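Local coordinates for protein alkylhalidase CmlS (PDB 3I3L) that is a flavin-dependent halogenase of chloramphenicol biosynthesis, carrying its FAD through a covalent flavin-aspartate bond and probably acting as an oxidoreductase, at residues V196-E201 and S299-V304; R475-G480 and E530-Y535; L77-K82 and K132-E137. All coordinates share one frame; numbering follows the deposited sequence.

Contact 1. Residues V196-E201 and S299-V304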
loop_
_atom_site.group_PDB
_atom_site.type_symbol
_atom_site.label_atom_id
_atom_site.label_comp_id
_atom_site.label_asym_id
_atom_site.label_seq_id
_atom_site.Cartn_x
_atom_site.Cartn_y
_atom_site.Cartn_z
ATOM N N VAL A 196 -4.481 17.405 12.668
ATOM C CA VAL A 196 -5.414 16.357 12.355
ATOM C C VAL A 196 -4.725 14.973 12.269
ATOM O O VAL A 196 -5.397 13.993 11.992
ATOM C CB VAL A 196 -6.150 16.660 11.013
ATOM C CG1 VAL A 196 -7.025 17.893 11.178
ATOM C CG2 VAL A 196 -5.139 16.854 9.870
ATOM N N ARG A 197 -3.412 14.904 12.511
ATOM C CA ARG A 197 -2.720 13.615 12.573
ATOM C C ARG A 197 -3.144 12.730 13.788
ATOM O O ARG A 197 -3.201 13.197 14.932
ATOM C CB ARG A 197 -1.191 13.783 12.518
ATOM C CG ARG A 197 -0.435 12.404 12.481
ATOM C CD ARG A 197 1.012 12.555 12.058
ATOM N NE ARG A 197 1.182 13.139 10.733
ATOM C CZ ARG A 197 2.346 13.542 10.242
ATOM N NH1 ARG A 197 3.461 13.446 10.978
ATOM N NH2 ARG A 197 2.436 13.993 8.961
ATOM N N GLN A 198 -3.484 11.473 13.506
ATOM C CA GLN A 198 -3.957 10.530 14.547
ATOM C C GLN A 198 -2.963 9.381 14.622
ATOM O O GLN A 198 -3.003 8.464 13.808
ATOM C CB GLN A 198 -5.388 10.034 14.288
ATOM C CG GLN A 198 -6.310 11.182 13.811
ATOM C CD GLN A 198 -7.647 10.695 13.159
ATOM O OE1 GLN A 198 -7.663 9.769 12.307
ATOM N NE2 GLN A 198 -8.750 11.331 13.543
ATOM N N TYR A 199 -2.004 9.485 15.549
ATOM C CA TYR A 199 -1.061 8.421 15.780
ATOM C C TYR A 199 -1.779 7.150 16.188
ATOM O O TYR A 199 -2.816 7.196 16.825
ATOM C CB TYR A 199 0.006 8.843 16.776
ATOM C CG TYR A 199 1.043 9.742 16.133
ATOM C CD1 TYR A 199 2.074 9.209 15.361
ATOM C CD2 TYR A 199 0.894 11.107 16.181
ATOM C CE1 TYR A 199 3.022 10.081 14.726
ATOM C CE2 TYR A 199 1.763 11.972 15.584
ATOM C CZ TYR A 199 2.831 11.487 14.885
ATOM O OH TYR A 199 3.675 12.381 14.303
ATOM N N ASP A 200 -1.268 6.027 15.759
ATOM C CA ASP A 200 -1.867 4.772 16.193
ATOM C C ASP A 200 -1.570 4.599 17.682
ATOM O O ASP A 200 -0.490 4.913 18.155
ATOM C CB ASP A 200 -1.277 3.593 15.461
ATOM C CG ASP A 200 -2.115 2.336 15.656
ATOM O OD1 ASP A 200 -3.183 2.266 15.045
ATOM O OD2 ASP A 200 -1.721 1.454 16.453
ATOM N N GLU A 201 -2.562 4.135 18.415
ATOM C CA GLU A 201 -2.400 3.846 19.813
ATOM C C GLU A 201 -1.273 2.858 20.093
ATOM O O GLU A 201 -0.525 3.061 21.054
ATOM C CB GLU A 201 -3.721 3.330 20.374
ATOM C CG GLU A 201 -3.751 3.396 21.827
ATOM C CD GLU A 201 -5.127 3.075 22.386
ATOM O OE1 GLU A 201 -6.121 3.040 21.593
ATOM O OE2 GLU A 201 -5.200 2.909 23.626
ATOM N N SER A 299 2.931 4.267 12.905
ATOM C CA SER A 299 1.745 4.374 12.108
ATOM C C SER A 299 0.860 5.537 12.583
ATOM O O SER A 299 0.841 5.815 13.755
ATOM C CB SER A 299 0.965 3.088 12.219
ATOM O OG SER A 299 1.657 1.980 11.641
ATOM N N TYR A 300 0.163 6.208 11.668
ATOM C CA TYR A 300 -0.852 7.241 11.951
ATOM C C TYR A 300 -1.637 7.480 10.660
ATOM O O TYR A 300 -1.107 7.267 9.551
ATOM C CB TYR A 300 -0.176 8.575 12.314
ATOM C CG TYR A 300 0.858 9.072 11.297
ATOM C CD1 TYR A 300 0.460 9.712 10.108
ATOM C CD2 TYR A 300 2.232 8.854 11.498
ATOM C CE1 TYR A 300 1.393 10.204 9.212
ATOM C CE2 TYR A 300 3.204 9.321 10.586
ATOM C CZ TYR A 300 2.766 9.984 9.442
ATOM O OH TYR A 300 3.706 10.387 8.552
ATOM N N ASP A 301 -2.892 7.912 10.778
ATOM C CA ASP A 301 -3.550 8.519 9.613
ATOM C C ASP A 301 -3.921 9.941 9.942
ATOM O O ASP A 301 -3.250 10.560 10.802
ATOM C CB ASP A 301 -4.764 7.648 9.118
ATOM C CG ASP A 301 -5.811 7.452 10.182
ATOM O OD1 ASP A 301 -5.539 7.749 11.376
ATOM O OD2 ASP A 301 -6.905 6.971 9.837
ATOM N N THR A 302 -4.974 10.476 9.284
ATOM C CA THR A 302 -5.370 11.906 9.471
ATOM C C THR A 302 -6.866 11.891 9.588
ATOM O O THR A 302 -7.520 11.066 8.994
ATOM C CB THR A 302 -5.206 12.802 8.214
ATOM O OG1 THR A 302 -4.185 12.309 7.314
ATOM C CG2 THR A 302 -4.986 14.150 8.565
ATOM N N GLU A 303 -7.402 12.873 10.287
ATOM C CA GLU A 303 -8.824 13.101 10.275
ATOM C C GLU A 303 -9.246 13.557 8.875
ATOM O O GLU A 303 -10.354 13.246 8.444
ATOM C CB GLU A 303 -9.155 14.188 11.305
ATOM C CG GLU A 303 -10.590 14.391 11.583
ATOM C CD GLU A 303 -10.864 15.357 12.783
ATOM O OE1 GLU A 303 -9.916 15.993 13.340
ATOM O OE2 GLU A 303 -12.059 15.439 13.188
ATOM N N VAL A 304 -8.363 14.285 8.185
ATOM C CA VAL A 304 -8.666 14.935 6.889
ATOM C C VAL A 304 -7.556 14.659 5.863
ATOM O O VAL A 304 -6.447 15.108 6.025
ATOM C CB VAL A 304 -8.893 16.494 7.062
ATOM C CG1 VAL A 304 -9.447 17.168 5.767
ATOM C CG2 VAL A 304 -9.924 16.789 8.214
HETATM O O HOH W 1 -5.074 6.274 13.703
#
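S299 meets D200 through its backbone: D200 N donates to S299 O over 2.9 Å, the first rung of an antiparallel pairing between strand 197-200 and the end of strand 287-302. Y300 takes the R197 and Y199 side chains against its ring. With CG turned between its backbone N and carbonyl carbon (chi1 53°), its ring stands on the sheet face shared with R197, Y199 and T302. R197 arches over that ring: CD sits above the face, 3.6 Å from the ring centroid in a CH-pi contact, and a bend at chi3 lays the guanidinium nearly flat on it, planes 15° apart. The cation-pi contact is off-centre, R197 CZ lying 4.0 Å from the Y300 centroid. Alongside, the Y199 ring points the same way and touches obliquely, its CE1 3.5 Å from Y300 CD2. S186 O takes R197 NH1, and Y300 OH bonds to S186 OG and D315 O, so both polar ends are held from outside the pair. D301 and Q198 form the hydrogen-bonded pair, Q198 N to D301 O being almost straight at 179°; the return bond, D301 N to Q198 O, is longer and more bent, and a water donates to both Q198 O and D301 OD1. T302 CA makes a CA-H...O contact with V196 O, which also accepts E303 N at 2.9 Å where the strand pairing gives out. V304 adds a loose apolar touch, CG2 4.3 Å from V196 CG1. Helix 352-382 touches S299 and D301 through Y367, while T302 and V304 rest on strand 310-312 of the nucleotide-binding sheet.

Contact 2. Residues R475-G480 and E530-Y535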
loop_
_atom_site.group_PDB
_atom_site.type_symbol
_atom_site.label_atom_id
_atom_site.label_comp_id
_atom_site.label_asym_id
_atom_site.label_seq_id
_atom_site.Cartn_x
_atom_site.Cartn_y
_atom_site.Cartn_z
ATOM N N ARG A 475 -28.852 -20.434 -2.887
ATOM C CA ARG A 475 -29.680 -19.263 -2.618
ATOM C C ARG A 475 -28.889 -18.015 -2.197
ATOM O O ARG A 475 -28.122 -18.086 -1.237
ATOM C CB ARG A 475 -30.712 -19.624 -1.539
ATOM C CG ARG A 475 -31.503 -18.441 -1.006
ATOM C CD ARG A 475 -32.395 -18.891 0.127
ATOM N NE ARG A 475 -33.232 -17.815 0.654
ATOM C CZ ARG A 475 -33.873 -17.906 1.824
ATOM N NH1 ARG A 475 -34.642 -16.898 2.259
ATOM N NH2 ARG A 475 -33.737 -19.005 2.578
ATOM N N PHE A 476 -29.092 -16.888 -2.889
ATOM C CA PHE A 476 -28.471 -15.616 -2.485
ATOM C C PHE A 476 -29.516 -14.702 -1.870
ATOM O O PHE A 476 -30.631 -14.636 -2.370
ATOM C CB PHE A 476 -27.847 -14.843 -3.687
ATOM C CG PHE A 476 -26.462 -15.289 -4.079
ATOM C CD1 PHE A 476 -25.407 -15.175 -3.197
ATOM C CD2 PHE A 476 -26.213 -15.804 -5.358
ATOM C CE1 PHE A 476 -24.115 -15.543 -3.560
ATOM C CE2 PHE A 476 -24.940 -16.204 -5.732
ATOM C CZ PHE A 476 -23.877 -16.063 -4.830
ATOM N N LYS A 477 -29.125 -13.935 -0.850
ATOM C CA LYS A 477 -29.920 -12.789 -0.347
ATOM C C LYS A 477 -29.212 -11.437 -0.563
ATOM O O LYS A 477 -27.959 -11.318 -0.470
ATOM C CB LYS A 477 -30.146 -12.940 1.144
ATOM C CG LYS A 477 -30.897 -14.218 1.538
ATOM C CD LYS A 477 -31.188 -14.148 3.084
ATOM C CE LYS A 477 -32.027 -15.309 3.564
ATOM N NZ LYS A 477 -31.789 -15.531 5.032
ATOM N N TRP A 478 -29.990 -10.420 -0.853
ATOM C CA TRP A 478 -29.439 -9.076 -1.024
ATOM C C TRP A 478 -29.665 -8.305 0.279
ATOM O O TRP A 478 -30.639 -8.568 0.998
ATOM C CB TRP A 478 -30.140 -8.386 -2.179
ATOM C CG TRP A 478 -29.689 -7.023 -2.548
ATOM C CD1 TRP A 478 -30.324 -5.845 -2.249
ATOM C CD2 TRP A 478 -28.531 -6.667 -3.332
ATOM N NE1 TRP A 478 -29.619 -4.798 -2.787
ATOM C CE2 TRP A 478 -28.530 -5.276 -3.462
ATOM C CE3 TRP A 478 -27.524 -7.399 -3.948
ATOM C CZ2 TRP A 478 -27.534 -4.585 -4.168
ATOM C CZ3 TRP A 478 -26.546 -6.733 -4.650
ATOM C CH2 TRP A 478 -26.554 -5.344 -4.772
ATOM N N THR A 479 -28.762 -7.376 0.574
ATOM C CA THR A 479 -28.832 -6.581 1.811
ATOM C C THR A 479 -29.609 -5.303 1.511
ATOM O O THR A 479 -29.167 -4.463 0.711
ATOM C CB THR A 479 -27.427 -6.242 2.387
ATOM O OG1 THR A 479 -26.656 -7.447 2.565
ATOM C CG2 THR A 479 -27.549 -5.531 3.756
ATOM N N GLY A 480 -30.781 -5.177 2.142
ATOM C CA GLY A 480 -31.763 -4.146 1.785
ATOM C C GLY A 480 -32.773 -4.715 0.795
ATOM O O GLY A 480 -32.695 -5.893 0.400
ATOM N N GLU A 530 -35.363 -9.957 -4.773
ATOM C CA GLU A 530 -36.737 -10.435 -4.685
ATOM C C GLU A 530 -36.892 -11.955 -4.729
ATOM O O GLU A 530 -37.661 -12.486 -3.988
ATOM C CB GLU A 530 -37.575 -9.749 -5.770
ATOM C CG GLU A 530 -37.470 -8.202 -5.663
ATOM C CD GLU A 530 -38.176 -7.466 -6.794
ATOM O OE1 GLU A 530 -38.476 -8.087 -7.842
ATOM O OE2 GLU A 530 -38.417 -6.250 -6.639
ATOM N N GLU A 531 -36.133 -12.644 -5.576
ATOM C CA GLU A 531 -36.381 -14.045 -5.885
ATOM C C GLU A 531 -35.375 -14.916 -5.191
ATOM O O GLU A 531 -35.621 -16.101 -4.942
ATOM C CB GLU A 531 -36.303 -14.275 -7.391
ATOM C CG GLU A 531 -36.987 -13.225 -8.259
ATOM C CD GLU A 531 -36.635 -13.375 -9.731
ATOM O OE1 GLU A 531 -37.036 -12.503 -10.514
ATOM O OE2 GLU A 531 -35.947 -14.340 -10.125
ATOM N N GLU A 532 -34.219 -14.330 -4.882
ATOM C CA GLU A 532 -33.154 -15.028 -4.144
ATOM C C GLU A 532 -32.615 -16.271 -4.846
ATOM O O GLU A 532 -32.347 -17.290 -4.207
ATOM C CB GLU A 532 -33.610 -15.309 -2.709
ATOM C CG GLU A 532 -34.018 -13.996 -1.933
ATOM C CD GLU A 532 -34.276 -14.215 -0.456
ATOM O OE1 GLU A 532 -34.608 -15.360 -0.058
ATOM O OE2 GLU A 532 -34.099 -13.243 0.319
ATOM N N PHE A 533 -32.506 -16.204 -6.174
ATOM C CA PHE A 533 -31.876 -17.277 -6.925
ATOM C C PHE A 533 -30.421 -17.499 -6.484
ATOM O O PHE A 533 -29.872 -16.714 -5.708
ATOM C CB PHE A 533 -31.994 -17.099 -8.446
ATOM C CG PHE A 533 -31.605 -15.758 -8.958
ATOM C CD1 PHE A 533 -30.261 -15.365 -8.981
ATOM C CD2 PHE A 533 -32.555 -14.887 -9.479
ATOM C CE1 PHE A 533 -29.898 -14.134 -9.448
ATOM C CE2 PHE A 533 -32.183 -13.631 -9.982
ATOM C CZ PHE A 533 -30.843 -13.261 -9.968
ATOM N N GLY A 534 -29.826 -18.588 -6.964
ATOM C CA GLY A 534 -28.496 -19.000 -6.569
ATOM C C GLY A 534 -27.388 -18.578 -7.532
ATOM O O GLY A 534 -27.615 -17.832 -8.502
ATOM N N TYR A 535 -26.195 -19.083 -7.264
ATOM C CA TYR A 535 -24.998 -18.776 -8.079
ATOM C C TYR A 535 -25.177 -19.062 -9.577
ATOM O O TYR A 535 -24.906 -18.202 -10.415
ATOM C CB TYR A 535 -23.814 -19.594 -7.577
ATOM C CG TYR A 535 -22.520 -19.270 -8.299
ATOM C CD1 TYR A 535 -21.990 -17.963 -8.266
ATOM C CD2 TYR A 535 -21.806 -20.274 -8.979
ATOM C CE1 TYR A 535 -20.798 -17.649 -8.901
ATOM C CE2 TYR A 535 -20.613 -19.984 -9.619
ATOM C CZ TYR A 535 -20.121 -18.668 -9.576
ATOM O OH TYR A 535 -18.978 -18.356 -10.210
HETATM O O HOH W 2 -32.908 -10.775 -0.835
#
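R475 grips E532 side-on, its NE and NH1 both reaching the same carboxylate oxygen, OE1. This salt bridge ties strand 473-478, an edge strand of the small antiparallel sheet in the C-terminal domain, to the turn joining helix 519-531 to helix 535-543. NH1 comes to OE1 at 2.8 Å on the syn lone pair, whereas NE, at 2.9 Å from OE1, approaches from above the carboxylate plane; the two flat groups are turned 45° apart. The arginine chain runs extended from CG to NE beside the glutamate, and OE1 stays near the guanidinium plane. The other oxygen, OE2, receives a water that also accepts W478 N, and lies 3.6 Å from K477 CG. An alanine in place of E532 would probably leave the R475 guanidinium without this anionic partner and less firmly held in its rotation, and would take away one acceptor of the water at W478 N. The backbone adds one bond, F476 N to F533 O at 2.9 Å. E532 leaves the helix with positive phi (61°), and G534 takes the N-cap position of the next one. On the buried side, F476 packs among L528, L538 and M559, joining three helices beneath the strand. Its ring also reaches the start of helix 535-543, where F476 CE2 lies 3.5 Å from Y535 CA and 4.0 Å from Y535 CB.

Contact 3. Residues L77-K82 and K132-E137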
loop_
_atom_site.group_PDB
_atom_site.type_symbol
_atom_site.label_atom_id
_atom_site.label_comp_id
_atom_site.label_asym_id
_atom_site.label_seq_id
_atom_site.Cartn_x
_atom_site.Cartn_y
_atom_site.Cartn_z
ATOM N N LEU A 77 3.476 7.061 -17.019
ATOM C CA LEU A 77 3.899 8.448 -16.995
ATOM C C LEU A 77 5.149 8.636 -17.865
ATOM O O LEU A 77 5.701 9.738 -17.904
ATOM C CB LEU A 77 4.245 8.914 -15.578
ATOM C CG LEU A 77 3.077 9.204 -14.612
ATOM C CD1 LEU A 77 3.615 9.417 -13.170
ATOM C CD2 LEU A 77 2.258 10.400 -15.101
ATOM N N GLY A 78 5.619 7.556 -18.507
ATOM C CA GLY A 78 6.660 7.679 -19.547
ATOM C C GLY A 78 8.083 7.479 -19.100
ATOM O O GLY A 78 9.032 7.791 -19.819
ATOM N N LEU A 79 8.261 6.881 -17.946
ATOM C CA LEU A 79 9.587 6.769 -17.407
ATOM C C LEU A 79 10.318 5.442 -17.687
ATOM O O LEU A 79 11.447 5.219 -17.208
ATOM C CB LEU A 79 9.501 7.071 -15.926
ATOM C CG LEU A 79 9.257 8.581 -15.765
ATOM C CD1 LEU A 79 8.325 8.807 -14.636
ATOM C CD2 LEU A 79 10.514 9.233 -15.524
ATOM N N GLN A 80 9.665 4.568 -18.437
ATOM C CA GLN A 80 10.186 3.190 -18.645
ATOM C C GLN A 80 11.646 3.095 -19.115
ATOM O O GLN A 80 12.419 2.276 -18.608
ATOM C CB GLN A 80 9.322 2.394 -19.590
ATOM C CG GLN A 80 9.508 0.966 -19.360
ATOM C CD GLN A 80 9.237 0.600 -17.904
ATOM O OE1 GLN A 80 8.104 0.738 -17.403
ATOM N NE2 GLN A 80 10.273 0.102 -17.224
ATOM N N GLU A 81 12.002 3.906 -20.099
ATOM C CA GLU A 81 13.343 3.857 -20.660
ATOM C C GLU A 81 14.356 4.363 -19.646
ATOM O O GLU A 81 15.355 3.706 -19.433
ATOM C CB GLU A 81 13.415 4.724 -21.915
ATOM C CG GLU A 81 12.660 4.155 -23.092
ATOM C CD GLU A 81 13.258 4.650 -24.387
ATOM O OE1 GLU A 81 13.043 5.854 -24.712
ATOM O OE2 GLU A 81 13.963 3.838 -25.056
ATOM N N LYS A 82 14.102 5.522 -19.016
ATOM C CA LYS A 82 14.998 6.020 -17.977
ATOM C C LYS A 82 15.184 4.983 -16.861
ATOM O O LYS A 82 16.304 4.763 -16.373
ATOM C CB LYS A 82 14.564 7.394 -17.440
ATOM C CG LYS A 82 15.166 8.610 -18.255
ATOM C CD LYS A 82 14.897 9.983 -17.622
ATOM C CE LYS A 82 16.106 10.527 -16.732
ATOM N NZ LYS A 82 15.752 11.573 -15.588
ATOM N N LYS A 132 15.893 11.327 -7.116
ATOM C CA LYS A 132 16.479 12.363 -7.950
ATOM C C LYS A 132 16.159 12.164 -9.428
ATOM O O LYS A 132 16.079 13.117 -10.182
ATOM C CB LYS A 132 17.988 12.450 -7.737
ATOM C CG LYS A 132 18.676 13.402 -8.710
ATOM C CD LYS A 132 20.142 13.656 -8.316
ATOM C CE LYS A 132 20.943 14.171 -9.535
ATOM N NZ LYS A 132 20.621 15.583 -9.814
ATOM N N LEU A 133 15.965 10.921 -9.828
ATOM C CA LEU A 133 15.618 10.579 -11.199
ATOM C C LEU A 133 14.198 11.091 -11.548
ATOM O O LEU A 133 13.995 11.677 -12.585
ATOM C CB LEU A 133 15.730 9.056 -11.384
ATOM C CG LEU A 133 15.511 8.240 -12.668
ATOM C CD1 LEU A 133 14.075 8.156 -13.068
ATOM C CD2 LEU A 133 16.347 8.763 -13.827
ATOM N N LEU A 134 13.240 10.883 -10.651
ATOM C CA LEU A 134 11.903 11.414 -10.788
ATOM C C LEU A 134 11.871 12.921 -10.838
ATOM O O LEU A 134 11.143 13.523 -11.659
ATOM C CB LEU A 134 11.039 10.976 -9.618
ATOM C CG LEU A 134 10.802 9.482 -9.404
ATOM C CD1 LEU A 134 9.629 9.265 -8.385
ATOM C CD2 LEU A 134 10.462 8.782 -10.704
ATOM N N LEU A 135 12.641 13.544 -9.968
ATOM C CA LEU A 135 12.595 14.977 -9.871
ATOM C C LEU A 135 13.204 15.648 -11.128
ATOM O O LEU A 135 12.687 16.639 -11.612
ATOM C CB LEU A 135 13.284 15.458 -8.571
ATOM C CG LEU A 135 12.925 16.909 -8.186
ATOM C CD1 LEU A 135 11.350 17.093 -8.106
ATOM C CD2 LEU A 135 13.592 17.312 -6.880
ATOM N N ASP A 136 14.316 15.105 -11.612
ATOM C CA ASP A 136 14.968 15.550 -12.836
ATOM C C ASP A 136 14.074 15.298 -14.024
ATOM O O ASP A 136 14.005 16.094 -14.927
ATOM C CB ASP A 136 16.305 14.807 -13.010
ATOM C CG ASP A 136 17.358 15.295 -12.059
ATOM O OD1 ASP A 136 17.108 16.261 -11.322
ATOM O OD2 ASP A 136 18.461 14.697 -12.017
ATOM N N GLU A 137 13.378 14.167 -14.039
ATOM C CA GLU A 137 12.364 14.009 -15.065
ATOM C C GLU A 137 11.349 15.160 -15.040
ATOM O O GLU A 137 11.054 15.741 -16.095
ATOM C CB GLU A 137 11.704 12.631 -15.004
ATOM C CG GLU A 137 10.703 12.450 -16.076
ATOM C CD GLU A 137 11.329 12.488 -17.455
ATOM O OE1 GLU A 137 12.483 12.018 -17.574
ATOM O OE2 GLU A 137 10.641 12.959 -18.407
HETATM O O HOH W 3 9.915 10.738 -20.411
#
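E137 turns its CG opposite the backbone N (chi1 -178°) and then bends at chi2 (64°), which presents the CG methylene to L79 and swings OE1 round to K82. L79 CD2 lies against this methylene, 3.3 Å from E137 CG, the two side chains sliding past each other in opposite directions. K82 comes across obliquely: bent at chi3, it runs its aliphatic part by the carboxylate, with CD 3.2 Å from E137 OE1, and its end slides past L133 in the opposite direction. There K82 CE and L133 CD2 are tightly packed at 3.4 Å. The salt bridge from the ammonium is long, K82 NZ to E137 OE1 at 3.9 Å, while E137 OE2 has a stronger mate in R141. These contacts join helix 127-140 to the first turn of helix 80-86 and to the short link from helix 68-76 that precedes it, within the FAD binding domain; G78 closes helix 68-76 in a Schellman motif, and a water bridges G78 O to E137 OE2. Deeper in, L79 reaches L133 and L134 with its methyl tips, CD1 standing 4.5 Å from L134 CD2. L74 lies against both L79 and L134, and helix 33-44 meets them through L40 and S36 respectively.

Contacts 1 and 3 both belong to the FAD binding domain, contact 2 to the C-terminal domain, and none touches another. Contacts 1 and 3 lie about 32 Å apart between centres, yet each comes near the cofactor: the side chain of Y300 is about 8 Å from FAD and about 7 Å from that of D297, the covalent attachment site, while the side chain of L134 is also about 8 Å from FAD and about 7 Å from the side chains of R127 and V328. Contact 2 is remote, its centre about 39 Å from that of contact 1 and about 50 Å from that of contact 3, on the opposite side of the chain's centre from the latter and away from the annotated FAD sites.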